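DUF1116 domain-containing protein (Enterococcus faecalis, PDB 3CLQ) is of unknown function but belongs to the AllG family, so it is probably related to a subunit of oxamate carbamoyltransferase. Local coordinates at residues P353-P358 / M363-G368; I309-T312 / G317-M320; M167-E172 / M209-F214; V29-A34 / P161-A166; I53-M58 / D81-A86. All blocks are in the same frame, centred on the assembly; numbering follows the deposited sequence.

Contacts 1 and 2 lie on one side of the chain and touch where Pro366 meets Phe318. Contacts 3 and 4 form a second pair, with centres about 10 Å apart, built on the same helix 146-168. Contact 5 stands alone, its centre about 41 Å from that of contact 1. Contact 2, nearest the chain centre, is wholly buried, and contacts 1 and 5 are also mostly buried; contact 4 is partly so, and contact 3 borders the second subunit. Chemistry follows place: paired backbone bonds in the hairpin of contact 1, a buried carboxylate in contact 2, a glutamine CB over a ring in contact 3, and single side-chain hydrogen bonds beside CH-pi packing in contacts 4 and 5.

Contact 1 (P353-P358 / M363-G368); sequences PNVTIP and MGIPTG
Val355 and Ile357 hold Met363 and Ile365 across a beta hairpin made of the short strand 356-357 and strand 363-369. Ile365 N donates to Val355 O at 2.9 Å, and Ile357 N donates to Met363 O at 2.9 Å, both bonds fairly straight. These flank Thr356 and Gly364, an antiparallel non-hydrogen-bonded pair whose CA atoms are 4.2 Å apart. A CB on Gly364 would come tight against Pro353 N, so glycine suits the place where the chain turns its corner. Met363 O takes a second, softer contact from Thr356 CA at 3.2 Å. Gly364 N bonds the side chain of Glu351. Ile365 also bonds Asn352 through its backbone, as befits the middle strand of a three-stranded sheet. Thr356 OG1 is held by His185 NE2, while its CG2 rests on Gly364 CA. Apolar chains suit the remaining positions. Ile365 CD1 lies 3.8 Å from Val355 CG1, its CG1 lodged between backbone N and carbonyl carbon (chi1 50°), and Ile357 CD1 runs alongside Met363, a selenomethionine, reaching its CE at 3.7 Å. Ile357 N, Ile365 N, Val355 O, Met363 O, Gly364 N and Thr356 OG1 are thus satisfied, consistent with the burial of Val355, Ile357 and Ile365.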
# COMPACT_ATOMS: atom_id res chain seq x y z
N PRO B 353 10.37 -9.46 -15.57
CA PRO B 353 10.13 -10.36 -14.42
C PRO B 353 10.28 -9.71 -13.03
O PRO B 353 9.74 -10.21 -12.03
CB PRO B 353 11.16 -11.48 -14.62
CG PRO B 353 12.25 -10.88 -15.43
CD PRO B 353 11.60 -9.81 -16.31
N ASN B 354 11.01 -8.60 -12.96
CA ASN B 354 11.28 -7.92 -11.71
C ASN B 354 10.11 -7.07 -11.21
O ASN B 354 10.17 -6.52 -10.12
CB ASN B 354 12.49 -7.00 -11.89
CG ASN B 354 13.76 -7.78 -12.15
OD1 ASN B 354 14.15 -8.60 -11.34
ND2 ASN B 354 14.41 -7.54 -13.29
N VAL B 355 9.08 -6.94 -12.04
CA VAL B 355 7.91 -6.12 -11.72
C VAL B 355 6.65 -6.79 -12.28
O VAL B 355 6.46 -6.85 -13.50
CB VAL B 355 8.04 -4.71 -12.33
CG1 VAL B 355 6.87 -3.82 -11.94
CG2 VAL B 355 9.34 -4.10 -11.93
N THR B 356 5.80 -7.29 -11.41
CA THR B 356 4.76 -8.18 -11.85
C THR B 356 3.35 -7.77 -11.37
O THR B 356 3.21 -7.03 -10.41
CB THR B 356 5.09 -9.60 -11.37
OG1 THR B 356 5.22 -9.60 -9.95
CG2 THR B 356 6.43 -10.08 -11.97
N ILE B 357 2.31 -8.28 -12.03
CA ILE B 357 0.93 -7.98 -11.67
C ILE B 357 0.21 -9.20 -11.11
O ILE B 357 -0.12 -10.13 -11.83
CB ILE B 357 0.13 -7.53 -12.88
CG1 ILE B 357 0.82 -6.35 -13.58
CG2 ILE B 357 -1.29 -7.19 -12.47
CD1 ILE B 357 0.40 -6.23 -15.00
N PRO B 358 -0.08 -9.17 -9.81
CA PRO B 358 -0.62 -10.33 -9.10
C PRO B 358 -1.88 -10.91 -9.76
O PRO B 358 -1.91 -12.10 -10.11
CB PRO B 358 -0.96 -9.75 -7.74
CG PRO B 358 0.03 -8.67 -7.57
CD PRO B 358 0.08 -8.03 -8.91
N MSE B 363 2.22 -12.01 -14.13
CA MSE B 363 2.94 -11.76 -15.37
C MSE B 363 3.78 -10.50 -15.17
O MSE B 363 3.40 -9.63 -14.40
CB MSE B 363 2.02 -11.65 -16.60
CG MSE B 363 1.21 -10.38 -16.68
SE MSE B 363 0.50 -9.88 -18.46
CE MSE B 363 0.39 -7.96 -18.23
N GLY B 364 4.93 -10.43 -15.81
CA GLY B 364 5.76 -9.25 -15.75
C GLY B 364 5.09 -8.16 -16.56
O GLY B 364 4.42 -8.43 -17.56
N ILE B 365 5.22 -6.92 -16.13
CA ILE B 365 4.65 -5.83 -16.89
C ILE B 365 5.13 -5.88 -18.35
O ILE B 365 6.23 -6.38 -18.61
CB ILE B 365 4.98 -4.53 -16.24
CG1 ILE B 365 6.49 -4.46 -15.98
CG2 ILE B 365 4.25 -4.43 -14.95
CD1 ILE B 365 6.99 -3.06 -15.65
N PRO B 366 4.32 -5.38 -19.30
CA PRO B 366 4.71 -5.48 -20.70
C PRO B 366 5.69 -4.39 -21.08
O PRO B 366 5.34 -3.21 -21.04
CB PRO B 366 3.40 -5.31 -21.46
CG PRO B 366 2.45 -4.66 -20.49
CD PRO B 366 3.03 -4.68 -19.11
N THR B 367 6.90 -4.80 -21.45
CA THR B 367 7.98 -3.85 -21.68
C THR B 367 8.47 -3.79 -23.12
O THR B 367 8.67 -4.82 -23.76
CB THR B 367 9.21 -4.26 -20.87
OG1 THR B 367 8.79 -5.03 -19.75
CG2 THR B 367 9.96 -3.05 -20.41
N GLY B 368 8.72 -2.56 -23.60
CA GLY B 368 9.38 -2.36 -24.87
C GLY B 368 8.38 -2.29 -26.00
O GLY B 368 8.30 -3.20 -26.82

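Contact 2 (I309-T312 / G317-M320); sequences ITET and GFAM
Glu311, on the short helix 309-313, faces Phe318 in the loop that follows, their CA atoms 5.5 Å apart where the chain doubles back, although six residues lie between them. Two parts of Glu311 meet the phenyl ring. Its backbone O sits over the centre of one face, 3.5 Å above the plane, and its CB lies 3.5 Å from Phe318 CD2, toward one side of the ring. Phe318 CG stands anti to its own carbonyl carbon (chi1 -87°), which turns one ring face to Glu311. Phenylalanine suits the place as a flat apolar group against the Glu311 CB, and the ring also packs against Pro366 and Met344. Beyond CB the glutamate chain bends and sends its carboxylate to the start of 317-320. There OE1 is modelled against Gly317 N, but the separation is too short for a normal hydrogen bond, and with CG nearly eclipsed to the backbone N (chi1 2°) its exact position is doubtful. Gly317, with no side chain, leaves its amide approachable by a carboxylate. The other oxygen, OE2, makes a weak hydrogen bond with His191 ND1. The sounder part of the contact is therefore the packing of the uncharged stem and carbonyl of Glu311 on the Phe318 ring; the buried carboxylate probably turns toward His191, but its exact placing remains uncertain.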
# COMPACT_ATOMS: atom_id res chain seq x y z
N ILE B 309 5.69 8.35 -19.64
CA ILE B 309 6.93 7.59 -19.70
C ILE B 309 6.66 6.31 -18.93
O ILE B 309 7.25 5.25 -19.13
CB ILE B 309 8.10 8.37 -19.05
CG1 ILE B 309 9.42 7.67 -19.31
CG2 ILE B 309 7.85 8.62 -17.55
CD1 ILE B 309 10.00 8.00 -20.66
N THR B 310 5.73 6.46 -18.01
CA THR B 310 5.21 5.41 -17.20
C THR B 310 4.67 4.20 -18.02
O THR B 310 5.10 3.07 -17.85
CB THR B 310 4.16 6.07 -16.29
OG1 THR B 310 4.83 6.67 -15.16
CG2 THR B 310 3.13 5.12 -15.83
N GLU B 311 3.73 4.45 -18.92
CA GLU B 311 3.32 3.38 -19.80
C GLU B 311 4.41 3.01 -20.79
O GLU B 311 4.43 1.86 -21.28
CB GLU B 311 2.02 3.74 -20.51
CG GLU B 311 1.55 5.13 -20.14
CD GLU B 311 0.35 5.11 -19.21
OE1 GLU B 311 -0.44 4.15 -19.29
OE2 GLU B 311 0.18 6.07 -18.42
N THR B 312 5.33 3.94 -21.08
CA THR B 312 6.47 3.59 -21.95
C THR B 312 7.30 2.52 -21.29
O THR B 312 7.92 1.73 -21.98
CB THR B 312 7.42 4.78 -22.32
OG1 THR B 312 6.70 5.81 -22.99
CG2 THR B 312 8.51 4.31 -23.27
N GLY B 317 -1.20 2.88 -17.40
CA GLY B 317 -2.30 2.21 -18.10
C GLY B 317 -1.95 0.81 -18.57
O GLY B 317 -2.83 -0.06 -18.68
N PHE B 318 -0.67 0.59 -18.86
CA PHE B 318 -0.21 -0.74 -19.23
C PHE B 318 -0.43 -1.69 -18.05
O PHE B 318 -0.70 -2.87 -18.24
CB PHE B 318 1.27 -0.71 -19.62
CG PHE B 318 1.51 -0.37 -21.08
CD1 PHE B 318 2.45 -1.08 -21.82
CD2 PHE B 318 0.81 0.65 -21.71
CE1 PHE B 318 2.69 -0.78 -23.15
CE2 PHE B 318 1.05 0.95 -23.05
CZ PHE B 318 1.99 0.24 -23.77
N ALA B 319 -0.31 -1.17 -16.83
CA ALA B 319 -0.50 -1.99 -15.63
C ALA B 319 -1.91 -1.89 -15.10
O ALA B 319 -2.22 -2.46 -14.10
CB ALA B 319 0.48 -1.63 -14.55
N MSE B 320 -2.76 -1.15 -15.79
CA MSE B 320 -4.16 -1.03 -15.42
C MSE B 320 -4.64 -2.14 -14.49
O MSE B 320 -5.15 -1.87 -13.42
CB MSE B 320 -4.98 -1.05 -16.70
CG MSE B 320 -6.07 -0.02 -16.79
SE MSE B 320 -6.96 -0.18 -18.53
CE MSE B 320 -8.69 0.58 -17.95

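Contact 3 (M167-E172 / M209-F214); sequences MTFCPE and MVQTDF
Phe169 and Gln211 meet in a CH-pi contact between two helix ends: each residue lies just past the C-terminus of its helix, 146-168 for the phenylalanine and 195-210 for the glutamine. The chain is leaving helical form at both places. Thr212 N bonds back to Met209 O at 3.1 Å, and Cys170 N makes only a weak bond to Met167 O. Gln211 CB stands over the centre of the Phe169 ring, 3.7 Å from the centroid and 9° off the ring normal. Its side chain then runs extended away over the rim (chi2 175°), bringing NE2 beside CD2 from above the ring plane, with the amide plane turned 56° from that of the ring. Glutamine suits a partly exposed site such as this, since its CB can cover an aromatic face while the amide lies at the rim. Phe169, though exposed, has part of its surface covered in this way. Met167, buried, packs on Phe31 of strand 26-33. The 209-214 turn borders the second subunit: Gln211 packs on Lys220 of that subunit, and the backbone oxygens of Val210 and Phe214 are both bonded by its Arg216. The glutamine also meets the ring through its backbone, with Gln211 O just 3.1 Å from Phe169 CZ.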
# COMPACT_ATOMS: atom_id res chain seq x y z
N MSE B 167 18.96 13.00 2.60
CA MSE B 167 19.53 11.96 1.77
C MSE B 167 21.04 11.79 1.96
O MSE B 167 21.61 10.77 1.53
CB MSE B 167 19.17 12.16 0.30
CG MSE B 167 17.70 12.02 0.03
SE MSE B 167 17.05 10.18 0.37
CE MSE B 167 17.97 9.30 -1.16
N THR B 168 21.71 12.75 2.61
CA THR B 168 23.12 12.53 2.94
C THR B 168 23.30 11.53 4.09
O THR B 168 24.37 10.95 4.24
CB THR B 168 23.91 13.84 3.28
OG1 THR B 168 23.57 14.29 4.60
CG2 THR B 168 23.65 14.94 2.26
N PHE B 169 22.25 11.35 4.90
CA PHE B 169 22.22 10.31 5.93
C PHE B 169 21.83 8.95 5.34
O PHE B 169 21.47 8.04 6.07
CB PHE B 169 21.26 10.67 7.07
CG PHE B 169 21.76 11.78 7.95
CD1 PHE B 169 21.42 13.11 7.69
CD2 PHE B 169 22.60 11.51 9.02
CE1 PHE B 169 21.91 14.14 8.48
CE2 PHE B 169 23.07 12.53 9.81
CZ PHE B 169 22.72 13.84 9.53
N CYS B 170 21.91 8.81 4.03
CA CYS B 170 21.40 7.61 3.39
C CYS B 170 22.22 7.27 2.16
O CYS B 170 21.76 7.45 1.05
CB CYS B 170 19.94 7.79 2.99
SG CYS B 170 19.27 6.49 1.90
N PRO B 171 23.41 6.72 2.38
CA PRO B 171 24.44 6.66 1.35
C PRO B 171 24.20 5.51 0.38
O PRO B 171 24.81 5.45 -0.68
CB PRO B 171 25.71 6.41 2.15
CG PRO B 171 25.24 5.63 3.37
CD PRO B 171 23.80 6.05 3.63
N GLU B 172 23.33 4.59 0.77
CA GLU B 172 22.94 3.47 -0.08
C GLU B 172 21.88 3.88 -1.11
O GLU B 172 21.65 3.18 -2.10
CB GLU B 172 22.35 2.36 0.79
CG GLU B 172 21.06 2.79 1.55
CD GLU B 172 21.32 3.35 2.98
OE1 GLU B 172 22.20 4.26 3.15
OE2 GLU B 172 20.62 2.87 3.92
N MSE B 209 15.05 12.22 7.70
CA MSE B 209 14.66 13.58 7.99
C MSE B 209 14.89 13.87 9.46
O MSE B 209 15.29 14.95 9.83
CB MSE B 209 13.20 13.85 7.67
CG MSE B 209 12.83 13.78 6.19
SE MSE B 209 10.87 13.77 6.00
CE MSE B 209 10.49 15.58 6.49
N VAL B 210 14.61 12.90 10.30
CA VAL B 210 14.77 13.13 11.71
C VAL B 210 16.25 13.37 12.11
O VAL B 210 16.52 13.98 13.14
CB VAL B 210 14.14 11.99 12.49
CG1 VAL B 210 14.56 12.01 13.93
CG2 VAL B 210 12.63 12.08 12.35
N GLN B 211 17.18 12.90 11.28
CA GLN B 211 18.60 13.00 11.60
C GLN B 211 19.17 14.37 11.20
O GLN B 211 20.36 14.65 11.30
CB GLN B 211 19.37 11.90 10.89
CG GLN B 211 19.41 10.62 11.68
CD GLN B 211 20.08 9.50 10.91
OE1 GLN B 211 19.40 8.68 10.30
NE2 GLN B 211 21.40 9.47 10.93
N THR B 212 18.25 15.23 10.79
CA THR B 212 18.57 16.47 10.13
C THR B 212 18.58 17.57 11.18
O THR B 212 18.23 17.33 12.34
CB THR B 212 17.50 16.71 9.07
OG1 THR B 212 18.12 17.06 7.84
CG2 THR B 212 16.52 17.76 9.50
N ASP B 213 19.01 18.76 10.81
CA ASP B 213 19.07 19.81 11.80
C ASP B 213 17.85 20.70 11.79
O ASP B 213 17.80 21.68 12.53
CB ASP B 213 20.37 20.61 11.68
CG ASP B 213 21.56 19.86 12.28
OD1 ASP B 213 22.71 20.38 12.17
OD2 ASP B 213 21.34 18.74 12.85
N PHE B 214 16.86 20.36 10.98
CA PHE B 214 15.59 21.07 11.00
C PHE B 214 14.85 20.89 12.34
O PHE B 214 14.98 19.87 13.01
CB PHE B 214 14.74 20.70 9.78
CG PHE B 214 15.27 21.27 8.49
CD1 PHE B 214 14.67 22.36 7.89
CD2 PHE B 214 16.41 20.73 7.89
CE1 PHE B 214 15.18 22.91 6.71
CE2 PHE B 214 16.92 21.27 6.71
CZ PHE B 214 16.31 22.36 6.12

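Contact 4 (V29-A34 / P161-A166); sequences VGFDKA and PLLHDA
His164 ND1 donates a hydrogen bond to Phe31 O at 2.9 Å, with the oxygen only 4° out of the imidazole plane and the donor almost in line with the carbonyl bond (171°). Histidine suits the place because its ring N-H can reach a strand carbonyl from the helix flank. Its CG is anti to the backbone N (chi1 167°), which carries the ring off the helix flank to the strand. One residue earlier, Leu163 CB lies over a face of the Phe31 ring, offset toward the rim and 3.9 Å from its centroid, a CH-pi contact that an apolar, flat side chain invites. This is a helix laid on an antiparallel sheet: the axes of 29-33 and 161-166 approach to 6.7 Å. Asp32 runs alongside His164, its OD1 4.2 Å from ND1, close enough that its charge may favour a protonated imidazole. The carboxylate is itself steadied by weak bonds to Lys33 N and Asn36. Further out, the ring of His116 meets that of Phe31, and Val29 and Gly30 together face Ile117 in a classic beta bulge. Pro161, with no N-H to give, sits where the helix kinks.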
# COMPACT_ATOMS: atom_id res chain seq x y z
N VAL B 29 19.02 8.93 -5.10
CA VAL B 29 20.22 9.23 -4.32
C VAL B 29 20.27 10.61 -3.68
O VAL B 29 21.01 10.83 -2.72
CB VAL B 29 21.55 8.95 -5.08
CG1 VAL B 29 21.62 7.48 -5.51
CG2 VAL B 29 21.77 9.92 -6.27
N GLY B 30 19.50 11.56 -4.19
CA GLY B 30 19.57 12.90 -3.64
C GLY B 30 18.48 13.82 -4.12
O GLY B 30 17.58 13.41 -4.87
N PHE B 31 18.56 15.07 -3.65
CA PHE B 31 17.70 16.17 -4.07
C PHE B 31 18.55 17.41 -4.13
O PHE B 31 19.47 17.56 -3.32
CB PHE B 31 16.60 16.42 -3.05
CG PHE B 31 15.62 15.29 -2.92
CD1 PHE B 31 14.46 15.26 -3.68
CD2 PHE B 31 15.84 14.26 -2.02
CE1 PHE B 31 13.55 14.23 -3.55
CE2 PHE B 31 14.92 13.23 -1.88
CZ PHE B 31 13.79 13.20 -2.63
N ASP B 32 18.24 18.31 -5.05
CA ASP B 32 19.00 19.55 -5.18
C ASP B 32 18.35 20.49 -6.22
O ASP B 32 17.53 20.07 -7.04
CB ASP B 32 20.47 19.27 -5.51
CG ASP B 32 21.44 20.31 -4.91
OD1 ASP B 32 20.97 21.29 -4.27
OD2 ASP B 32 22.67 20.15 -5.09
N LYS B 33 18.70 21.77 -6.15
CA LYS B 33 18.20 22.73 -7.10
C LYS B 33 18.55 22.24 -8.49
O LYS B 33 19.65 21.76 -8.73
CB LYS B 33 18.83 24.10 -6.85
CG LYS B 33 18.62 24.65 -5.44
CD LYS B 33 18.98 26.11 -5.36
CE LYS B 33 18.13 26.83 -4.33
NZ LYS B 33 18.38 28.29 -4.43
N ALA B 34 17.62 22.36 -9.42
CA ALA B 34 17.89 22.03 -10.81
C ALA B 34 19.26 22.56 -11.25
O ALA B 34 20.11 21.80 -11.71
CB ALA B 34 16.82 22.59 -11.67
N PRO B 161 15.78 21.82 0.96
CA PRO B 161 16.96 21.64 1.79
C PRO B 161 16.83 20.48 2.77
O PRO B 161 17.75 19.68 2.93
CB PRO B 161 17.05 22.97 2.54
CG PRO B 161 16.47 23.95 1.58
CD PRO B 161 15.31 23.22 0.97
N LEU B 162 15.67 20.39 3.41
CA LEU B 162 15.39 19.27 4.29
C LEU B 162 15.61 17.96 3.54
O LEU B 162 16.28 17.07 4.05
CB LEU B 162 13.96 19.36 4.81
CG LEU B 162 13.57 18.54 6.06
CD1 LEU B 162 12.07 18.59 6.29
CD2 LEU B 162 14.00 17.10 5.96
N LEU B 163 15.07 17.85 2.34
CA LEU B 163 15.18 16.59 1.63
C LEU B 163 16.62 16.27 1.29
O LEU B 163 17.07 15.16 1.50
CB LEU B 163 14.35 16.58 0.35
CG LEU B 163 13.03 15.83 0.52
CD1 LEU B 163 13.08 15.16 1.85
CD2 LEU B 163 11.82 16.76 0.44
N HIS B 164 17.32 17.27 0.78
CA HIS B 164 18.73 17.14 0.41
C HIS B 164 19.56 16.66 1.58
O HIS B 164 20.37 15.74 1.44
CB HIS B 164 19.24 18.50 -0.05
CG HIS B 164 20.73 18.59 -0.18
ND1 HIS B 164 21.40 18.28 -1.35
CD2 HIS B 164 21.68 19.02 0.68
CE1 HIS B 164 22.69 18.50 -1.19
NE2 HIS B 164 22.89 18.94 0.04
N ASP B 165 19.36 17.29 2.74
CA ASP B 165 20.09 16.94 3.94
C ASP B 165 19.75 15.51 4.39
O ASP B 165 20.63 14.72 4.73
CB ASP B 165 19.81 17.97 5.04
CG ASP B 165 20.43 19.35 4.73
OD1 ASP B 165 20.51 20.20 5.66
OD2 ASP B 165 20.86 19.59 3.56
N ALA B 166 18.47 15.16 4.36
CA ALA B 166 18.07 13.82 4.73
C ALA B 166 18.81 12.76 3.90
O ALA B 166 19.24 11.74 4.42
CB ALA B 166 16.58 13.68 4.57

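Contact 5 (I53-M58 / D81-A86); sequences ITYENM and DADRVA
The ring of Tyr55 has the methyl of Ala86 over the centre of one face, with CB 3.6 Å above its plane, while carboxylate oxygens approach at its edge. One of these is Asp83 OD1, one helical turn before Ala86; another is OE2 of the neighbouring Glu56. Ala86 CB is nearly on the ring normal, a clean CH-pi contact, and alanine suits the spot because a small methyl lets the helix backbone come close to a flat ring. Tyr55 OH donates to Asp83 OD1 at 2.8 Å, although the place of that oxygen is less sure. The carboxylate plane is turned 46° from the ring, and a fully extended first torsion in Asp83 (chi1 -179°) stretches the acid along the helix flank to the phenol. Tyrosine therefore serves twice, its ring packing and its hydroxyl bonding. Both polar ends have further partners: Asp83 OD1 forms a salt bridge with Arg87, its strongest polar partner, and Tyr55 OH also bonds Gln67. If OD1 is placed correctly, it is shared by Tyr55 OH and Arg87. The tyrosine begins a type I turn closed by Met58 N to Tyr55 O at 2.8 Å, and its ring swings off the turn to helix 79-87. Helix 60-73 lies alongside, with Lys63 and Val66 touching Tyr55 and Gln67 touching Asp83, while Ile53 and Met58 pack on His48 of strand 45-48; the loop 53-58 thus joins that strand to two helices.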
# COMPACT_ATOMS: atom_id res chain seq x y z
N ILE B 53 8.84 22.98 -28.40
CA ILE B 53 7.73 23.88 -28.70
C ILE B 53 8.09 25.31 -28.28
O ILE B 53 8.46 25.57 -27.14
CB ILE B 53 6.44 23.43 -27.98
CG1 ILE B 53 5.24 24.28 -28.41
CG2 ILE B 53 6.62 23.49 -26.47
CD1 ILE B 53 3.93 23.58 -28.27
N THR B 54 8.01 26.24 -29.21
CA THR B 54 8.24 27.63 -28.84
C THR B 54 7.19 28.09 -27.84
O THR B 54 6.17 27.43 -27.65
CB THR B 54 8.23 28.55 -30.05
OG1 THR B 54 7.00 28.36 -30.75
CG2 THR B 54 9.37 28.21 -30.97
N TYR B 55 7.45 29.22 -27.19
CA TYR B 55 6.56 29.73 -26.17
C TYR B 55 5.26 30.19 -26.81
O TYR B 55 4.18 29.84 -26.33
CB TYR B 55 7.21 30.87 -25.39
CG TYR B 55 6.27 31.59 -24.45
CD1 TYR B 55 5.93 31.04 -23.23
CD2 TYR B 55 5.72 32.83 -24.80
CE1 TYR B 55 5.07 31.70 -22.36
CE2 TYR B 55 4.86 33.50 -23.93
CZ TYR B 55 4.54 32.92 -22.71
OH TYR B 55 3.69 33.56 -21.83
N GLU B 56 5.36 30.96 -27.89
CA GLU B 56 4.15 31.49 -28.54
C GLU B 56 3.16 30.39 -28.92
O GLU B 56 1.96 30.62 -28.93
CB GLU B 56 4.47 32.35 -29.77
CG GLU B 56 5.24 33.61 -29.49
CD GLU B 56 6.67 33.30 -29.09
OE1 GLU B 56 7.23 32.33 -29.64
OE2 GLU B 56 7.22 34.00 -28.21
N ASN B 57 3.65 29.20 -29.23
CA ASN B 57 2.72 28.14 -29.58
C ASN B 57 2.25 27.28 -28.40
O ASN B 57 1.40 26.41 -28.57
CB ASN B 57 3.26 27.29 -30.74
CG ASN B 57 3.59 28.15 -31.96
OD1 ASN B 57 2.94 29.17 -32.22
ND2 ASN B 57 4.60 27.74 -32.71
N MSE B 58 2.76 27.56 -27.20
CA MSE B 58 2.32 26.81 -26.00
C MSE B 58 0.85 27.08 -25.70
O MSE B 58 0.27 27.99 -26.26
CB MSE B 58 3.16 27.13 -24.78
CG MSE B 58 4.58 26.62 -24.85
SE MSE B 58 5.60 27.18 -23.26
CE MSE B 58 7.26 26.15 -23.52
N ASP B 81 3.73 41.02 -16.74
CA ASP B 81 5.13 41.30 -17.06
C ASP B 81 5.84 40.03 -17.53
O ASP B 81 6.54 40.05 -18.55
CB ASP B 81 5.83 41.90 -15.84
CG ASP B 81 7.36 41.77 -15.91
OD1 ASP B 81 7.89 41.18 -16.93
OD2 ASP B 81 8.03 42.27 -14.92
N ALA B 82 5.67 38.94 -16.77
CA ALA B 82 6.31 37.67 -17.09
C ALA B 82 6.12 37.29 -18.55
O ALA B 82 7.10 37.05 -19.28
CB ALA B 82 5.78 36.58 -16.19
N ASP B 83 4.85 37.23 -18.96
CA ASP B 83 4.48 37.00 -20.35
C ASP B 83 5.31 37.85 -21.34
O ASP B 83 5.59 37.42 -22.47
CB ASP B 83 2.98 37.26 -20.54
CG ASP B 83 2.53 37.02 -21.96
OD1 ASP B 83 3.13 36.15 -22.63
OD2 ASP B 83 1.57 37.71 -22.42
N ARG B 84 5.70 39.06 -20.94
CA ARG B 84 6.54 39.87 -21.81
C ARG B 84 7.96 39.32 -21.91
O ARG B 84 8.52 39.21 -23.00
CB ARG B 84 6.56 41.33 -21.35
CG ARG B 84 7.04 42.30 -22.41
CD ARG B 84 6.97 43.75 -21.93
NE ARG B 84 7.65 43.89 -20.64
CZ ARG B 84 7.01 43.88 -19.47
NH1 ARG B 84 7.71 44.00 -18.34
NH2 ARG B 84 5.68 43.75 -19.42
N VAL B 85 8.54 38.97 -20.77
CA VAL B 85 9.90 38.43 -20.74
C VAL B 85 10.05 37.13 -21.54
O VAL B 85 11.03 36.94 -22.27
CB VAL B 85 10.37 38.17 -19.29
CG1 VAL B 85 11.84 37.78 -19.25
CG2 VAL B 85 10.11 39.40 -18.43
N ALA B 86 9.06 36.24 -21.40
CA ALA B 86 9.09 34.97 -22.12
C ALA B 86 9.12 35.17 -23.65
O ALA B 86 9.86 34.47 -24.36
CB ALA B 86 7.91 34.08 -21.71